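Local atomic coordinates of LPXTG cell wall surface protein (Streptococcus gordonii, PDB entry 4IGB), a protein that is anchored to the streptococcal cell wall and probably helps the bacterium attach to surfaces, as adhesins do. Residues 164-167 with 168-172; 200-203 with 204-208; 349-353 with 354-358. One frame throughout, in Å; residues are numbered along the deposited sequence.

Contact 1 of 3, residues 164-167 with 168-172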
ATOM      1  N   TYR B 164     -20.028 -16.271 -22.773  1.00 25.96           N
ATOM      2  CA  TYR B 164     -20.941 -17.022 -21.920  1.00 29.88           C
ATOM      3  C   TYR B 164     -21.075 -16.408 -20.527  1.00 25.84           C
ATOM      4  O   TYR B 164     -21.474 -17.082 -19.576  1.00 28.08           O
ATOM      5  CB  TYR B 164     -20.528 -18.501 -21.838  1.00 36.66           C
ATOM      6  CG  TYR B 164     -19.046 -18.698 -21.694  1.00 40.69           C
ATOM      7  CD1 TYR B 164     -18.414 -18.444 -20.481  1.00 41.69           C
ATOM      8  CD2 TYR B 164     -18.266 -19.115 -22.771  1.00 37.73           C
ATOM      9  CE1 TYR B 164     -17.042 -18.608 -20.333  1.00 41.90           C
ATOM     10  CE2 TYR B 164     -16.898 -19.282 -22.638  1.00 40.76           C
ATOM     11  CZ  TYR B 164     -16.289 -19.026 -21.410  1.00 44.08           C
ATOM     12  OH  TYR B 164     -14.930 -19.181 -21.250  1.00 36.21           O
ATOM     13  N   ILE B 165     -20.754 -15.125 -20.413  1.00 22.25           N
ATOM     14  CA  ILE B 165     -20.828 -14.436 -19.128  1.00 22.15           C
ATOM     15  C   ILE B 165     -22.169 -13.738 -18.944  1.00 29.42           C
ATOM     16  O   ILE B 165     -22.602 -12.976 -19.803  1.00 27.82           O
ATOM     17  CB  ILE B 165     -19.703 -13.406 -18.966  1.00 28.41           C
ATOM     18  CG1 ILE B 165     -18.366 -13.991 -19.436  1.00 23.51           C
ATOM     19  CG2 ILE B 165     -19.606 -12.954 -17.511  1.00 21.07           C
ATOM     20  CD1 ILE B 165     -17.254 -12.970 -19.534  1.00 20.10           C
ATOM     21  N   MET B 166     -22.823 -13.994 -17.815  1.00 28.49           N
ATOM     22  CA  MET B 166     -24.129 -13.407 -17.528  1.00 29.12           C
ATOM     23  C   MET B 166     -24.064 -11.908 -17.279  1.00 29.92           C
ATOM     24  O   MET B 166     -23.178 -11.430 -16.567  1.00 27.90           O
ATOM     25  CB  MET B 166     -24.747 -14.068 -16.297  1.00 25.81           C
ATOM     26  CG  MET B 166     -25.051 -15.520 -16.471  1.00 23.49           C
ATOM     27  SD  MET B 166     -25.855 -16.175 -14.992  1.00 29.21           S
ATOM     28  CE  MET B 166     -26.099 -17.861 -15.546  1.00 25.70           C
ATOM     29  N   ASN B 167     -25.013 -11.176 -17.859  1.00 22.31           N
ATOM     30  CA  ASN B 167     -25.167  -9.754 -17.584  1.00 32.93           C
ATOM     31  C   ASN B 167     -26.290  -9.493 -16.593  1.00 33.01           C
ATOM     32  O   ASN B 167     -27.418  -9.945 -16.783  1.00 26.46           O
ATOM     33  CB  ASN B 167     -25.452  -8.975 -18.870  1.00 31.14           C
ATOM     34  CG  ASN B 167     -24.288  -8.994 -19.827  1.00 47.63           C
ATOM     35  OD1 ASN B 167     -24.178  -9.890 -20.671  1.00 38.18           O
ATOM     36  ND2 ASN B 167     -23.411  -7.996 -19.711  1.00 36.99           N
ATOM     37  N   LYS B 168     -25.977  -8.756 -15.540  1.00 22.60           N
ATOM     38  CA  LYS B 168     -27.005  -8.287 -14.626  1.00 26.49           C
ATOM     39  C   LYS B 168     -27.797  -9.431 -14.038  1.00 27.92           C
ATOM     40  O   LYS B 168     -29.011  -9.318 -13.862  1.00 32.23           O
ATOM     41  CB  LYS B 168     -27.956  -7.327 -15.347  1.00 17.23           C
ATOM     42  CG  LYS B 168     -27.276  -6.097 -15.909  1.00 24.25           C
ATOM     43  CD  LYS B 168     -28.217  -5.336 -16.842  1.00 33.40           C
ATOM     44  CE  LYS B 168     -27.529  -4.143 -17.468  1.00 37.54           C
ATOM     45  NZ  LYS B 168     -28.410  -3.501 -18.480  1.00 58.26           N
ATOM     46  N   ALA B 169     -27.115 -10.529 -13.732  1.00 25.37           N
ATOM     47  CA  ALA B 169     -27.749 -11.683 -13.092  1.00 20.86           C
ATOM     48  C   ALA B 169     -27.482 -11.743 -11.582  1.00 30.56           C
ATOM     49  O   ALA B 169     -28.364 -12.103 -10.792  1.00 26.66           O
ATOM     50  CB  ALA B 169     -27.289 -12.964 -13.755  1.00 22.04           C
ATOM     51  N   PHE B 170     -26.259 -11.410 -11.182  1.00 25.91           N
ATOM     52  CA  PHE B 170     -25.903 -11.350  -9.765  1.00 21.72           C
ATOM     53  C   PHE B 170     -25.086 -10.091  -9.535  1.00 25.43           C
ATOM     54  O   PHE B 170     -24.277  -9.720 -10.386  1.00 20.97           O
ATOM     55  CB  PHE B 170     -25.006 -12.532  -9.347  1.00 21.59           C
ATOM     56  CG  PHE B 170     -25.611 -13.897  -9.554  1.00 24.60           C
ATOM     57  CD1 PHE B 170     -26.155 -14.595  -8.491  1.00 22.56           C
ATOM     58  CD2 PHE B 170     -25.581 -14.502 -10.791  1.00 20.17           C
ATOM     59  CE1 PHE B 170     -26.688 -15.846  -8.664  1.00 25.21           C
ATOM     60  CE2 PHE B 170     -26.111 -15.752 -10.973  1.00 33.21           C
ATOM     61  CZ  PHE B 170     -26.672 -16.427  -9.908  1.00 28.22           C
ATOM     62  N   TRP B 171     -25.252  -9.446  -8.383  1.00 18.94           N
ATOM     63  CA  TRP B 171     -24.235  -8.483  -7.965  1.00 18.73           C
ATOM     64  C   TRP B 171     -23.217  -9.242  -7.115  1.00 29.50           C
ATOM     65  O   TRP B 171     -23.525 -10.321  -6.593  1.00 24.00           O
ATOM     66  CB  TRP B 171     -24.819  -7.258  -7.241  1.00 16.95           C
ATOM     67  CG  TRP B 171     -25.625  -7.528  -5.979  1.00 23.78           C
ATOM     68  CD1 TRP B 171     -26.935  -7.897  -5.908  1.00 21.13           C
ATOM     69  CD2 TRP B 171     -25.174  -7.388  -4.617  1.00 23.18           C
ATOM     70  NE1 TRP B 171     -27.328  -8.005  -4.587  1.00 20.88           N
ATOM     71  CE2 TRP B 171     -26.264  -7.703  -3.780  1.00 25.01           C
ATOM     72  CE3 TRP B 171     -23.951  -7.039  -4.029  1.00 25.22           C
ATOM     73  CZ2 TRP B 171     -26.166  -7.691  -2.386  1.00 26.95           C
ATOM     74  CZ3 TRP B 171     -23.857  -7.021  -2.647  1.00 25.85           C
ATOM     75  CH2 TRP B 171     -24.960  -7.341  -1.842  1.00 32.04           C
ATOM     76  N   ILE B 172     -22.005  -8.708  -6.999  1.00 19.58           N
ATOM     77  CA  ILE B 172     -20.948  -9.450  -6.339  1.00 20.72           C
ATOM     78  C   ILE B 172     -20.418  -8.730  -5.105  1.00 22.21           C
ATOM     79  O   ILE B 172     -20.516  -7.506  -4.984  1.00 22.25           O
ATOM     80  CB  ILE B 172     -19.779  -9.756  -7.299  1.00 22.36           C
ATOM     81  CG1 ILE B 172     -19.005  -8.468  -7.619  1.00 25.47           C
ATOM     82  CG2 ILE B 172     -20.293 -10.451  -8.559  1.00 17.86           C
ATOM     83  CD1 ILE B 172     -17.823  -8.675  -8.559  1.00 22.55           C
TER
HETATM   84  O   HOH W   1     -24.275 -10.653 -13.487  1.00 26.86           O

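Contact 2 of 3, residues 200-203 with 204-208. With NA (sodium ion), chain M.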
ATOM      1  N   ASP B 200     -18.887   5.201  -7.695  1.00 21.05           N
ATOM      2  CA  ASP B 200     -19.944   6.105  -8.146  1.00 16.69           C
ATOM      3  C   ASP B 200     -21.123   5.444  -8.837  1.00 26.22           C
ATOM      4  O   ASP B 200     -22.028   6.134  -9.299  1.00 26.62           O
ATOM      5  CB  ASP B 200     -19.356   7.182  -9.070  1.00 21.16           C
ATOM      6  CG  ASP B 200     -19.247   6.722 -10.523  1.00 29.55           C
ATOM      7  OD1 ASP B 200     -19.086   5.513 -10.754  1.00 23.74           O
ATOM      8  OD2 ASP B 200     -19.321   7.569 -11.442  1.00 28.94           O
ATOM      9  N   ALA B 201     -21.139   4.118  -8.908  1.00 23.09           N
ATOM     10  CA  ALA B 201     -22.233   3.445  -9.600  1.00 29.14           C
ATOM     11  C   ALA B 201     -23.418   3.204  -8.684  1.00 25.93           C
ATOM     12  O   ALA B 201     -23.255   2.778  -7.546  1.00 23.71           O
ATOM     13  CB  ALA B 201     -21.769   2.131 -10.230  1.00 26.10           C
ATOM     14  N   ILE B 202     -24.612   3.491  -9.200  1.00 22.91           N
ATOM     15  CA  ILE B 202     -25.855   3.211  -8.512  1.00 29.58           C
ATOM     16  C   ILE B 202     -26.861   2.752  -9.557  1.00 31.09           C
ATOM     17  O   ILE B 202     -27.010   3.392 -10.596  1.00 31.88           O
ATOM     18  CB  ILE B 202     -26.379   4.476  -7.782  1.00 34.49           C
ATOM     19  CG1 ILE B 202     -25.318   5.002  -6.806  1.00 33.28           C
ATOM     20  CG2 ILE B 202     -27.705   4.194  -7.077  1.00 26.57           C
ATOM     21  CD1 ILE B 202     -25.781   6.146  -5.925  1.00 30.23           C
ATOM     22  N   ASP B 203     -27.541   1.637  -9.308  1.00 31.99           N
ATOM     23  CA  ASP B 203     -28.502   1.138 -10.291  1.00 30.13           C
ATOM     24  C   ASP B 203     -29.945   1.347  -9.828  1.00 30.69           C
ATOM     25  O   ASP B 203     -30.184   1.940  -8.775  1.00 25.59           O
ATOM     26  CB  ASP B 203     -28.230  -0.330 -10.661  1.00 26.75           C
ATOM     27  CG  ASP B 203     -28.480  -1.301  -9.510  1.00 29.14           C
ATOM     28  OD1 ASP B 203     -29.051  -0.887  -8.477  1.00 28.98           O
ATOM     29  OD2 ASP B 203     -28.109  -2.496  -9.652  1.00 25.27           O
ATOM     30  N   ALA B 204     -30.903   0.862 -10.613  1.00 35.86           N
ATOM     31  CA  ALA B 204     -32.318   0.990 -10.246  1.00 39.93           C
ATOM     32  C   ALA B 204     -32.769  -0.040  -9.206  1.00 38.83           C
ATOM     33  O   ALA B 204     -33.928  -0.042  -8.802  1.00 44.02           O
ATOM     34  CB  ALA B 204     -33.208   0.925 -11.487  1.00 37.64           C
ATOM     35  N   ASN B 205     -31.866  -0.920  -8.776  1.00 33.75           N
ATOM     36  CA  ASN B 205     -32.179  -1.844  -7.689  1.00 32.95           C
ATOM     37  C   ASN B 205     -31.811  -1.170  -6.375  1.00 38.26           C
ATOM     38  O   ASN B 205     -31.864  -1.779  -5.302  1.00 42.45           O
ATOM     39  CB  ASN B 205     -31.392  -3.147  -7.828  1.00 39.56           C
ATOM     40  CG  ASN B 205     -31.465  -3.732  -9.225  1.00 48.08           C
ATOM     41  OD1 ASN B 205     -32.540  -4.125  -9.681  1.00 36.99           O
ATOM     42  ND2 ASN B 205     -30.327  -3.792  -9.913  1.00 35.57           N
ATOM     43  N   ASN B 206     -31.441   0.103  -6.492  1.00 36.79           N
ATOM     44  CA  ASN B 206     -30.832   0.873  -5.411  1.00 43.02           C
ATOM     45  C   ASN B 206     -29.642   0.171  -4.759  1.00 39.65           C
ATOM     46  O   ASN B 206     -29.364   0.357  -3.573  1.00 36.69           O
ATOM     47  CB  ASN B 206     -31.857   1.279  -4.356  1.00 48.68           C
ATOM     48  CG  ASN B 206     -31.480   2.573  -3.654  1.00 49.95           C
ATOM     49  OD1 ASN B 206     -30.938   3.495  -4.273  1.00 52.52           O
ATOM     50  ND2 ASN B 206     -31.750   2.642  -2.354  1.00 48.53           N
ATOM     51  N   LEU B 207     -28.952  -0.648  -5.543  1.00 27.38           N
ATOM     52  CA  LEU B 207     -27.650  -1.149  -5.135  1.00 27.50           C
ATOM     53  C   LEU B 207     -26.652  -0.032  -5.363  1.00 22.94           C
ATOM     54  O   LEU B 207     -26.821   0.783  -6.260  1.00 29.03           O
ATOM     55  CB  LEU B 207     -27.257  -2.372  -5.956  1.00 22.97           C
ATOM     56  CG  LEU B 207     -28.124  -3.593  -5.703  1.00 33.27           C
ATOM     57  CD1 LEU B 207     -27.815  -4.687  -6.716  1.00 25.53           C
ATOM     58  CD2 LEU B 207     -27.903  -4.066  -4.279  1.00 28.68           C
ATOM     59  N   LYS B 208     -25.604   0.006  -4.561  1.00 23.83           N
ATOM     60  CA  LYS B 208     -24.617   1.066  -4.681  1.00 19.48           C
ATOM     61  C   LYS B 208     -23.219   0.484  -4.636  1.00 22.19           C
ATOM     62  O   LYS B 208     -22.912  -0.359  -3.800  1.00 20.34           O
ATOM     63  CB  LYS B 208     -24.795   2.066  -3.543  1.00 26.48           C
ATOM     64  CG  LYS B 208     -26.206   2.651  -3.459  1.00 36.37           C
ATOM     65  CD  LYS B 208     -26.478   3.281  -2.103  1.00 41.11           C
ATOM     66  CE  LYS B 208     -27.866   3.931  -2.068  1.00 47.95           C
ATOM     67  NZ  LYS B 208     -28.247   4.372  -0.692  1.00 50.36           N
TER
HETATM   68 NA    NA M 504     -17.590   7.460 -13.453  0.72 31.94          NA
HETATM   69  O   HOH W   2     -15.686   7.421 -14.989  1.00 37.28           O

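Contact 3 of 3, residues 349-353 with 354-358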
ATOM      1  N   LYS B 349      25.150  15.596  16.880  1.00 23.16           N
ATOM      2  CA  LYS B 349      24.584  16.901  16.565  1.00 30.16           C
ATOM      3  C   LYS B 349      23.648  16.758  15.366  1.00 30.19           C
ATOM      4  O   LYS B 349      23.794  15.840  14.555  1.00 26.38           O
ATOM      5  CB  LYS B 349      25.687  17.935  16.274  1.00 35.59           C
ATOM      6  CG  LYS B 349      26.402  17.735  14.946  1.00 39.38           C
ATOM      7  CD  LYS B 349      27.398  18.865  14.639  1.00 45.67           C
ATOM      8  CE  LYS B 349      28.312  18.484  13.462  1.00 58.16           C
ATOM      9  NZ  LYS B 349      29.419  19.481  13.211  1.00 63.93           N
ATOM     10  N   VAL B 350      22.692  17.669  15.268  1.00 20.68           N
ATOM     11  CA  VAL B 350      21.671  17.625  14.231  1.00 22.78           C
ATOM     12  C   VAL B 350      21.654  18.961  13.501  1.00 29.55           C
ATOM     13  O   VAL B 350      21.561  20.008  14.137  1.00 26.99           O
ATOM     14  CB  VAL B 350      20.279  17.401  14.847  1.00 25.30           C
ATOM     15  CG1 VAL B 350      19.230  17.229  13.762  1.00 21.68           C
ATOM     16  CG2 VAL B 350      20.292  16.189  15.810  1.00 24.96           C
ATOM     17  N   GLU B 351      21.768  18.925  12.176  1.00 26.79           N
ATOM     18  CA  GLU B 351      21.783  20.141  11.364  1.00 27.21           C
ATOM     19  C   GLU B 351      20.754  20.028  10.258  1.00 31.90           C
ATOM     20  O   GLU B 351      20.459  18.931   9.789  1.00 25.57           O
ATOM     21  CB  GLU B 351      23.140  20.324  10.683  1.00 23.84           C
ATOM     22  CG  GLU B 351      24.339  20.361  11.611  1.00 41.65           C
ATOM     23  CD  GLU B 351      25.654  20.267  10.861  1.00 51.17           C
ATOM     24  OE1 GLU B 351      25.943  19.189  10.294  1.00 48.21           O
ATOM     25  OE2 GLU B 351      26.400  21.268  10.834  1.00 63.95           O
ATOM     26  N   SER B 352      20.234  21.170   9.824  1.00 27.93           N
ATOM     27  CA  SER B 352      19.362  21.226   8.662  1.00 25.70           C
ATOM     28  C   SER B 352      19.368  22.639   8.089  1.00 39.79           C
ATOM     29  O   SER B 352      19.222  23.614   8.823  1.00 35.00           O
ATOM     30  CB  SER B 352      17.939  20.830   9.034  1.00 27.92           C
ATOM     31  OG  SER B 352      17.140  20.717   7.870  1.00 32.40           O
ATOM     32  N   GLY B 353      19.547  22.745   6.780  1.00 43.29           N
ATOM     33  CA  GLY B 353      19.515  24.039   6.124  1.00 48.91           C
ATOM     34  C   GLY B 353      20.575  24.980   6.656  1.00 52.00           C
ATOM     35  O   GLY B 353      20.327  26.173   6.798  1.00 48.53           O
ATOM     36  N   GLY B 354      21.754  24.442   6.963  1.00 33.16           N
ATOM     37  CA  GLY B 354      22.867  25.258   7.410  1.00 29.58           C
ATOM     38  C   GLY B 354      22.768  25.737   8.848  1.00 38.79           C
ATOM     39  O   GLY B 354      23.629  26.471   9.329  1.00 42.92           O
ATOM     40  N   VAL B 355      21.717  25.317   9.539  1.00 29.85           N
ATOM     41  CA  VAL B 355      21.541  25.641  10.947  1.00 37.81           C
ATOM     42  C   VAL B 355      21.760  24.416  11.832  1.00 41.58           C
ATOM     43  O   VAL B 355      21.256  23.330  11.533  1.00 35.16           O
ATOM     44  CB  VAL B 355      20.126  26.164  11.208  1.00 36.49           C
ATOM     45  CG1 VAL B 355      19.879  26.295  12.687  1.00 39.63           C
ATOM     46  CG2 VAL B 355      19.924  27.491  10.498  1.00 44.48           C
ATOM     47  N   THR B 356      22.509  24.597  12.915  1.00 31.21           N
ATOM     48  CA  THR B 356      22.675  23.558  13.924  1.00 34.18           C
ATOM     49  C   THR B 356      21.431  23.551  14.789  1.00 41.06           C
ATOM     50  O   THR B 356      21.105  24.545  15.435  1.00 34.45           O
ATOM     51  CB  THR B 356      23.921  23.803  14.796  1.00 28.84           C
ATOM     52  OG1 THR B 356      25.073  23.867  13.952  1.00 36.75           O
ATOM     53  CG2 THR B 356      24.106  22.688  15.812  1.00 26.14           C
ATOM     54  N   LEU B 357      20.721  22.428  14.784  1.00 25.52           N
ATOM     55  CA  LEU B 357      19.489  22.301  15.553  1.00 24.93           C
ATOM     56  C   LEU B 357      19.786  22.164  17.041  1.00 32.42           C
ATOM     57  O   LEU B 357      20.868  21.724  17.429  1.00 30.24           O
ATOM     58  CB  LEU B 357      18.663  21.114  15.054  1.00 22.08           C
ATOM     59  CG  LEU B 357      18.184  21.203  13.603  1.00 30.53           C
ATOM     60  CD1 LEU B 357      17.079  20.196  13.327  1.00 29.83           C
ATOM     61  CD2 LEU B 357      17.724  22.614  13.269  1.00 26.01           C
ATOM     62  N   GLN B 358      18.825  22.549  17.872  1.00 25.60           N
ATOM     63  CA  GLN B 358      19.015  22.542  19.317  1.00 32.26           C
ATOM     64  C   GLN B 358      18.249  21.418  20.003  1.00 28.92           C
ATOM     65  O   GLN B 358      17.051  21.243  19.779  1.00 23.04           O
ATOM     66  CB  GLN B 358      18.600  23.889  19.915  1.00 35.07           C
ATOM     67  CG  GLN B 358      19.291  25.091  19.292  1.00 38.39           C
ATOM     68  CD  GLN B 358      18.497  26.372  19.462  1.00 52.10           C
ATOM     69  OE1 GLN B 358      18.094  26.999  18.484  1.00 42.17           O
ATOM     70  NE2 GLN B 358      18.269  26.767  20.708  1.00 28.85           N
TER
HETATM   71  O   HOH W   3      22.430  19.649  17.484  1.00 19.78           O

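Contact 1 of 3, residues 164-167 with 168-172
Met-166 and Phe-170 meet sulfur to ring edge: SD lies 4.0 Å from CE2 of Phe-170, close to the ring plane, with the line from sulfur to ring centroid 85° off the ring normal. This is a Met-aromatic contact of the edge type, in which the sulfur sits beside the ring and touches neither face. In the methionine, CG lies beside the backbone N, anti to the carbonyl carbon (chi1 -64°), and the extended chain beyond it carries SD to the ring edge. The methyl of Ala-169 packs alongside this contact, its CB 3.7 Å from Met-166 SD, so the sulfur is touched by a methyl and an aromatic edge at once. The bend that brings these residues together leads from a loop into strand 170-182, one of the inner strands of the large antiparallel sheet in the Sgo0707 N-terminal domain. Helix 122-129 lies against the pair, with Met-128 touching both Met-166 and Phe-170, while Tyr-118 meets the phenylalanine edge-to-face. Lys-168 takes the positive phi (58°) of the bend and sends its extended chain away from the methionine. In the crook of the bend sits a water that accepts from Ala-169 N at 2.9 Å and lies near the carbonyls of Met-166 and Phe-170. Asn-167 faces another way, its ND2 hydrogen-bonded to the carbonyl of Glu-58 and its backbone N to the carboxylate of Glu-127.

Contact 2 of 3, residues 200-203 with 204-208
Ile-202 and Lys-208 come within 4.6 Å at their CA atoms, and between them the chain doubles back through a type I beta turn from Asp-203 to Asn-206. The backbone closes the loop with a bond from Asp-203 N to Leu-207 O at 3.2 Å, and the turn itself adds a weak one from Asn-206 N to Asp-203 O. Ile-202 and Lys-208 run alongside each other from this bridge, in loose contact, with Ile-202 CG1 4.2 Å from Lys-208 CG. The main work is done by the carboxylate of Asp-203, folded over the turn because CG sits between the backbone N and carbonyl carbon (chi1 67°). Its OD1 takes two backbone N-H groups from opposite faces of the carboxylate plane: Asn-205 N at 2.8 Å, well above that plane in an Asx turn, and Leu-207 N at 2.9 Å, on the syn side. The amide of Asn-205 stands nearly perpendicular to the carboxylate, 85° between planes, and gives OD2 a weak bond from ND2; Glu-277 N also bonds to OD2, tying the turn to a neighbouring loop. At the other end Asp-200 OD2 binds the sodium ion at 2.7 Å, a site to which a water, Asp-198 OD1 and the carbonyl of Thr-248 also contribute. With several N-H groups directed at it, the Asp-203 carboxylate is probably stabilised as an anion and held in its rotation across the turn.

Contact 3 of 3, residues 349-353 with 354-358
Val-350 and Leu-357 form the tight apolar end of this hairpin. CG1 of the valine lies 3.7 Å from CD1 of the leucine, the two side chains slanting across each other, and CG1 is brought to that position by standing anti to the valine N (chi1 -175°). Directly beside them, Leu-357 N bonds to Val-350 O over 2.6 Å, in the carbonyl plane, and Tyr-363 of strand 363-368 touches both side chains. A water bridges the two chains at the same end, accepting from Val-350 N and donating to Leu-357 O, which is 2.6 Å from the water. Further along, strands 343-352 and 355-356 of the Sgo0707 N2 domain form a beta hairpin with a two-residue loop, Gly-353 and Gly-354, closed by a type I' turn from Ser-352 to Val-355. Ser-352 and Val-355 are the hydrogen-bonded pair: Ser-352 N reaches Val-355 O at 2.9 Å in the carbonyl plane, whereas Val-355 N approaches Ser-352 O from 59° above its plane, at 3.1 Å. Glu-351 and Thr-356 are the non-hydrogen-bonded pair, with Glu-351 CA coming 3.2 Å from Val-355 O in a CA-H...O contact. The loose side begins here. Val-355 and Thr-356 are exposed, and Glu-351 OE2 is 4.3 Å from Thr-356 OG1. Both loop glycines are also exposed; their positive phi angles favour glycine and let the chain reverse. Ser-352, by contrast, is buried, its OG hydrogen-bonded to the carbonyl of Asp-388 just before strand 389-397.

Contacts 1, 2 and 3 follow one another along the chain. The first two belong to the Sgo0707 N-terminal domain, with centres 15 Å apart, and they touch where Trp-171 CD1 meets Leu-207 CD1 at 3.4 Å. Contact 1 leads into strand 170-182 and contact 2 precedes strand 210-214; both strands are in the same eight-stranded antiparallel sheet, with strand 268-274 between them. Contact 3 belongs to the N2 domain, on the other side of the chain's centre, its centre 62 Å from that of contact 1 and 56 Å from that of contact 2. Such spacing fits an elongated surface protein built from successive beta-rich domains.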